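Local coordinates for protein type II restriction enzyme AgeI (Thalassobius gelatinovorus, PDB 5DWA) that recognises the double-stranded DNA sequence 5'-ACCGGT-3' and cleaves it after the first A, giving fragments with terminal 5'-phosphates, at residues H166-L171 with S176-A181; P180-M185 with L190-S195. All coordinates share one frame; numbering follows the deposited sequence.

How the contacts relate
Contacts 1 and 2 are the two halves of one beta-alpha-beta unit: strand 159-168, helix 178-187 and strand 191-196. Contact 1 joins the first strand to the start of the helix, contact 2 joins the helix to the second strand, and P180 and A181 belong to both. Their centres lie about 9 Å apart. The strands are parallel neighbours in the sheet, with H166 N 2.7 Å from V193 O and H166 O 2.9 Å from S195 N. H166 also joins the contacts through its ring, whose NE2 makes a weak hydrogen bond to S192 OG (2.8 Å). Contact 1 reaches the DNA backbone, whereas contact 2 stays about 8 Å from it, nearest atom to nearest atom.

Contact 1: residues H166-L171 with S176-A181; sequences HAKVSL and SDDIPA. With nucleotides of chain C.
In the PD-(D/E)XK nuclease core, beside the DNA backbone, H166 and K168 at the end of strand 159-168 both reach D178 at the start of helix 178-187. The H-A-K run, with D142 bonded to A167 N, is consistent with the lysine arm of the nuclease motif. The two oxygens of D178 divide the side chains between them. OD1 accepts from H166 ND1 at 2.8 Å, on its anti side, in a bond bent to 138° at the hydrogen; ring and carboxylate stand almost perpendicular, 88° apart. OD2 offers its syn lone pair to K168 NZ at 2.8 Å, forming a salt bridge. K168 folds its chain at chi3 and chi4, which brings the amine round to the OD2 end of the carboxylate. Water 1 accepts from K168 NZ at 3.0 Å and lies 2.7 Å from D178 OD1, to which it probably donates. A181 CB packs at the histidine edge, 4.1 Å from CE1. Further on, S170 OG, also bonded to R174, donates to OP2 of DG7 of chain C at 2.6 Å. Held through both oxygens, D178 probably helps to position the histidine ring and the lysine amine, whose NZ lies 4.3 Å from OP2 of DC6 of chain C.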
loop_
_atom_site.group_PDB
_atom_site.type_symbol
_atom_site.label_atom_id
_atom_site.label_comp_id
_atom_site.label_asym_id
_atom_site.label_seq_id
_atom_site.Cartn_x
_atom_site.Cartn_y
_atom_site.Cartn_z
ATOM N N HIS A 166 -8.254 10.369 -8.957
ATOM C CA HIS A 166 -7.641 9.422 -8.049
ATOM C C HIS A 166 -8.710 9.041 -7.056
ATOM O O HIS A 166 -9.089 9.861 -6.218
ATOM C CB HIS A 166 -6.442 10.070 -7.373
ATOM C CG HIS A 166 -5.486 10.653 -8.353
ATOM N ND1 HIS A 166 -4.409 9.948 -8.843
ATOM C CD2 HIS A 166 -5.479 11.850 -8.992
ATOM C CE1 HIS A 166 -3.767 10.693 -9.726
ATOM N NE2 HIS A 166 -4.404 11.846 -9.844
ATOM N N ALA A 167 -9.225 7.820 -7.185
ATOM C CA ALA A 167 -10.358 7.369 -6.392
ATOM C C ALA A 167 -9.848 6.466 -5.288
ATOM O O ALA A 167 -9.151 5.490 -5.557
ATOM C CB ALA A 167 -11.369 6.635 -7.261
ATOM N N LYS A 168 -10.144 6.818 -4.044
ATOM C CA LYS A 168 -9.678 6.016 -2.920
ATOM C C LYS A 168 -10.781 5.898 -1.899
ATOM O O LYS A 168 -11.307 6.904 -1.440
ATOM C CB LYS A 168 -8.442 6.630 -2.249
ATOM C CG LYS A 168 -7.392 7.163 -3.202
ATOM C CD LYS A 168 -6.069 7.350 -2.500
ATOM C CE LYS A 168 -5.330 6.027 -2.350
ATOM N NZ LYS A 168 -4.851 5.503 -3.663
ATOM N N VAL A 169 -11.133 4.677 -1.538
ATOM C CA VAL A 169 -12.052 4.499 -0.423
ATOM C C VAL A 169 -11.448 5.094 0.847
ATOM O O VAL A 169 -12.109 5.829 1.578
ATOM C CB VAL A 169 -12.374 3.027 -0.193
ATOM C CG1 VAL A 169 -13.066 2.827 1.167
ATOM C CG2 VAL A 169 -13.220 2.486 -1.341
ATOM N N SER A 170 -10.172 4.800 1.065
ATOM C CA SER A 170 -9.472 5.231 2.267
ATOM C C SER A 170 -8.104 5.737 1.869
ATOM O O SER A 170 -7.525 5.264 0.898
ATOM C CB SER A 170 -9.354 4.082 3.275
ATOM O OG SER A 170 -8.816 2.913 2.670
ATOM N N LEU A 171 -7.579 6.689 2.634
ATOM C CA LEU A 171 -6.347 7.366 2.245
ATOM C C LEU A 171 -5.098 6.686 2.796
ATOM O O LEU A 171 -4.152 6.443 2.042
ATOM C CB LEU A 171 -6.397 8.827 2.690
ATOM C CG LEU A 171 -7.526 9.655 2.073
ATOM C CD1 LEU A 171 -7.443 11.109 2.531
ATOM C CD2 LEU A 171 -7.503 9.564 0.536
ATOM N N SER A 176 -0.325 8.821 -0.953
ATOM C CA SER A 176 0.988 9.279 -1.392
ATOM C C SER A 176 1.383 8.639 -2.724
ATOM O O SER A 176 2.155 9.224 -3.489
ATOM C CB SER A 176 2.044 8.984 -0.324
ATOM O OG SER A 176 1.691 9.583 0.908
ATOM N N ASP A 177 0.835 7.455 -3.001
ATOM C CA ASP A 177 1.055 6.770 -4.283
ATOM C C ASP A 177 0.562 7.622 -5.447
ATOM O O ASP A 177 1.091 7.540 -6.556
ATOM C CB ASP A 177 0.334 5.413 -4.354
ATOM C CG ASP A 177 0.797 4.426 -3.303
ATOM O OD1 ASP A 177 1.713 4.747 -2.518
ATOM O OD2 ASP A 177 0.230 3.310 -3.268
ATOM N N ASP A 178 -0.480 8.408 -5.194
ATOM C CA ASP A 178 -1.110 9.224 -6.233
ATOM C C ASP A 178 -0.422 10.552 -6.464
ATOM O O ASP A 178 -0.629 11.179 -7.489
ATOM C CB ASP A 178 -2.567 9.512 -5.877
ATOM C CG ASP A 178 -3.413 8.264 -5.836
ATOM O OD1 ASP A 178 -4.030 7.941 -6.878
ATOM O OD2 ASP A 178 -3.455 7.619 -4.766
ATOM N N ILE A 179 0.381 11.004 -5.509
ATOM C CA ILE A 179 0.922 12.355 -5.600
ATOM C C ILE A 179 1.848 12.571 -6.811
ATOM O O ILE A 179 1.690 13.556 -7.524
ATOM C CB ILE A 179 1.653 12.735 -4.295
ATOM C CG1 ILE A 179 0.630 12.907 -3.177
ATOM C CG2 ILE A 179 2.453 14.012 -4.471
ATOM C CD1 ILE A 179 1.259 13.066 -1.796
ATOM N N PRO A 180 2.787 11.644 -7.079
ATOM C CA PRO A 180 3.608 11.930 -8.266
ATOM C C PRO A 180 2.792 11.944 -9.562
ATOM O O PRO A 180 2.999 12.831 -10.379
ATOM C CB PRO A 180 4.634 10.789 -8.264
ATOM C CG PRO A 180 4.725 10.377 -6.821
ATOM C CD PRO A 180 3.317 10.496 -6.317
ATOM N N ALA A 181 1.870 11.001 -9.731
ATOM C CA ALA A 181 0.995 11.013 -10.902
ATOM C C ALA A 181 0.221 12.320 -10.979
ATOM O O ALA A 181 0.097 12.919 -12.044
ATOM C CB ALA A 181 0.031 9.833 -10.867
ATOM P P DC C 6 -7.875 1.112 -2.602
ATOM O OP1 DC C 6 -9.047 1.955 -2.775
ATOM O OP2 DC C 6 -6.509 1.657 -2.513
ATOM O "O5'" DC C 6 -8.134 0.256 -1.280
ATOM C "C5'" DC C 6 -9.304 -0.498 -1.172
ATOM C "C4'" DC C 6 -9.245 -1.326 0.089
ATOM O "O4'" DC C 6 -8.084 -2.182 0.058
ATOM C "C3'" DC C 6 -9.167 -0.540 1.386
ATOM O "O3'" DC C 6 -9.973 -1.191 2.325
ATOM C "C2'" DC C 6 -7.683 -0.626 1.771
ATOM C "C1'" DC C 6 -7.289 -1.987 1.215
ATOM N N1 DC C 6 -5.884 -2.075 0.773
ATOM C C2 DC C 6 -5.035 -3.063 1.283
ATOM O O2 DC C 6 -5.447 -3.836 2.156
ATOM N N3 DC C 6 -3.763 -3.130 0.821
ATOM C C4 DC C 6 -3.352 -2.291 -0.124
ATOM N N4 DC C 6 -2.089 -2.392 -0.542
ATOM C C5 DC C 6 -4.211 -1.306 -0.678
ATOM C C6 DC C 6 -5.454 -1.236 -0.213
ATOM P P DG C 7 -10.740 -0.381 3.475
ATOM O OP1 DG C 7 -12.170 -0.737 3.366
ATOM O OP2 DG C 7 -10.328 1.030 3.509
ATOM O "O5'" DG C 7 -10.178 -1.041 4.815
ATOM C "C5'" DG C 7 -10.282 -2.427 5.039
ATOM C "C4'" DG C 7 -9.481 -2.796 6.278
ATOM O "O4'" DG C 7 -8.065 -2.781 5.965
ATOM C "C3'" DG C 7 -9.643 -1.835 7.445
ATOM O "O3'" DG C 7 -9.519 -2.561 8.634
ATOM C "C2'" DG C 7 -8.464 -0.872 7.259
ATOM C "C1'" DG C 7 -7.386 -1.821 6.774
ATOM N N9 DG C 7 -6.397 -1.207 5.911
ATOM C C8 DG C 7 -6.425 0.056 5.364
ATOM N N7 DG C 7 -5.422 0.286 4.564
ATOM C C5 DG C 7 -4.711 -0.905 4.554
ATOM C C6 DG C 7 -3.532 -1.262 3.863
ATOM O O6 DG C 7 -2.865 -0.574 3.077
ATOM N N1 DG C 7 -3.150 -2.566 4.131
ATOM C C2 DG C 7 -3.818 -3.425 4.968
ATOM N N2 DG C 7 -3.299 -4.649 5.098
ATOM N N3 DG C 7 -4.919 -3.103 5.625
ATOM C C4 DG C 7 -5.308 -1.835 5.370
HETATM O O HOH W 1 -5.875 5.989 -6.408
#

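Contact 2: residues P180-M185 with L190-S195; sequences PASRIM and LLSVLS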
loop_
_atom_site.group_PDB
_atom_site.type_symbol
_atom_site.label_atom_id
_atom_site.label_comp_id
_atom_site.label_asym_id
_atom_site.label_seq_id
_atom_site.Cartn_x
_atom_site.Cartn_y
_atom_site.Cartn_z
ATOM N N PRO A 180 2.787 11.644 -7.079
ATOM C CA PRO A 180 3.608 11.930 -8.266
ATOM C C PRO A 180 2.792 11.944 -9.562
ATOM O O PRO A 180 2.999 12.831 -10.379
ATOM C CB PRO A 180 4.634 10.789 -8.264
ATOM C CG PRO A 180 4.725 10.377 -6.821
ATOM C CD PRO A 180 3.317 10.496 -6.317
ATOM N N ALA A 181 1.870 11.001 -9.731
ATOM C CA ALA A 181 0.995 11.013 -10.902
ATOM C C ALA A 181 0.221 12.320 -10.979
ATOM O O ALA A 181 0.097 12.919 -12.044
ATOM C CB ALA A 181 0.031 9.833 -10.867
ATOM N N SER A 182 -0.295 12.765 -9.841
ATOM C CA SER A 182 -1.120 13.957 -9.807
ATOM C C SER A 182 -0.328 15.196 -10.200
ATOM O O SER A 182 -0.810 16.030 -10.963
ATOM C CB SER A 182 -1.736 14.140 -8.421
ATOM O OG SER A 182 -2.625 15.240 -8.419
ATOM N N ARG A 183 0.883 15.318 -9.671
ATOM C CA ARG A 183 1.722 16.455 -10.010
ATOM C C ARG A 183 2.047 16.471 -11.496
ATOM O O ARG A 183 2.068 17.527 -12.127
ATOM C CB ARG A 183 3.010 16.427 -9.192
ATOM C CG ARG A 183 2.813 16.754 -7.736
ATOM C CD ARG A 183 4.139 16.712 -7.000
ATOM N NE ARG A 183 3.971 16.953 -5.573
ATOM C CZ ARG A 183 4.944 16.826 -4.678
ATOM N NH1 ARG A 183 6.160 16.464 -5.067
ATOM N NH2 ARG A 183 4.704 17.065 -3.399
ATOM N N ILE A 184 2.293 15.290 -12.056
ATOM C CA ILE A 184 2.588 15.176 -13.481
ATOM C C ILE A 184 1.379 15.620 -14.305
ATOM O O ILE A 184 1.507 16.404 -15.248
ATOM C CB ILE A 184 2.994 13.735 -13.845
ATOM C CG1 ILE A 184 4.393 13.436 -13.298
ATOM C CG2 ILE A 184 2.960 13.516 -15.350
ATOM C CD1 ILE A 184 4.734 11.951 -13.229
ATOM N N MET A 185 0.199 15.128 -13.938
ATOM C CA MET A 185 -1.024 15.525 -14.618
ATOM C C MET A 185 -1.275 17.034 -14.573
ATOM O O MET A 185 -1.587 17.643 -15.594
ATOM C CB MET A 185 -2.218 14.788 -14.017
ATOM C CG MET A 185 -2.188 13.298 -14.270
ATOM S SD MET A 185 -3.413 12.388 -13.303
ATOM C CE MET A 185 -4.915 13.117 -13.950
ATOM N N LEU A 190 -3.758 19.119 -16.886
ATOM C CA LEU A 190 -4.916 18.259 -16.683
ATOM C C LEU A 190 -5.520 18.447 -15.294
ATOM O O LEU A 190 -4.810 18.749 -14.335
ATOM C CB LEU A 190 -4.525 16.793 -16.873
ATOM C CG LEU A 190 -4.053 16.378 -18.268
ATOM C CD1 LEU A 190 -3.265 15.080 -18.197
ATOM C CD2 LEU A 190 -5.241 16.215 -19.205
ATOM N N LEU A 191 -6.832 18.273 -15.184
ATOM C CA LEU A 191 -7.451 18.208 -13.864
ATOM C C LEU A 191 -7.020 16.915 -13.184
ATOM O O LEU A 191 -6.991 15.856 -13.813
ATOM C CB LEU A 191 -8.975 18.281 -13.965
ATOM C CG LEU A 191 -9.574 19.625 -14.375
ATOM C CD1 LEU A 191 -11.081 19.522 -14.450
ATOM C CD2 LEU A 191 -9.153 20.697 -13.391
ATOM N N SER A 192 -6.666 17.013 -11.909
ATOM C CA SER A 192 -6.299 15.831 -11.133
ATOM C C SER A 192 -7.045 15.861 -9.807
ATOM O O SER A 192 -6.634 16.536 -8.864
ATOM C CB SER A 192 -4.790 15.774 -10.909
ATOM O OG SER A 192 -4.430 14.633 -10.147
ATOM N N VAL A 193 -8.156 15.134 -9.747
ATOM C CA VAL A 193 -9.058 15.219 -8.606
ATOM C C VAL A 193 -8.859 14.027 -7.684
ATOM O O VAL A 193 -8.713 12.900 -8.149
ATOM C CB VAL A 193 -10.520 15.288 -9.086
ATOM C CG1 VAL A 193 -11.489 15.325 -7.920
ATOM C CG2 VAL A 193 -10.720 16.521 -9.985
ATOM N N LEU A 194 -8.817 14.290 -6.378
ATOM C CA LEU A 194 -8.868 13.234 -5.375
ATOM C C LEU A 194 -10.311 13.065 -4.912
ATOM O O LEU A 194 -10.874 13.969 -4.302
ATOM C CB LEU A 194 -7.959 13.579 -4.188
ATOM C CG LEU A 194 -7.896 12.537 -3.071
ATOM C CD1 LEU A 194 -7.304 11.239 -3.591
ATOM C CD2 LEU A 194 -7.083 13.072 -1.890
ATOM N N SER A 195 -10.900 11.912 -5.217
ATOM C CA SER A 195 -12.246 11.593 -4.763
ATOM C C SER A 195 -12.133 10.475 -3.752
ATOM O O SER A 195 -11.478 9.469 -4.017
ATOM C CB SER A 195 -13.143 11.179 -5.932
ATOM O OG SER A 195 -13.231 12.229 -6.880
#
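M185 lays its thioether along the start of strand 191-196, with CE 3.4 Å from L191 O and 4.0 Å from S192 CB. The bend at its last torsion carries the methyl toward the strand while SD lies 4.0 Å from S192 OG. One helical turn earlier, S182 meets S192 through the hydroxyls, their OG atoms only 2.6 Å apart in a hydrogen bond. Both serines carry OG anti to the backbone N, which points each hydroxyl at the other. S182 OG is hydrogen-bonded to D233 O as well, which gives this buried hydroxyl a second partner. Where the connection from the helix enters the strand, L190 N donates to M185 O at 2.9 Å, with 155° at the hydrogen, the donor tilted 33° from the carbonyl plane. The CB atoms of L190 and M185 pack beside this bond, 4.2 Å apart. The axes of 180-185 and 191-195 come within 7.9 Å, their directions 149° apart, so the two run roughly antiparallel. Strand 191-196 runs between strands 159-168 and 236-239; helix 178-187 packs against it here, while L191 turns away to helix 268-277, and P180 and R183 pack on V136 of the second subunit.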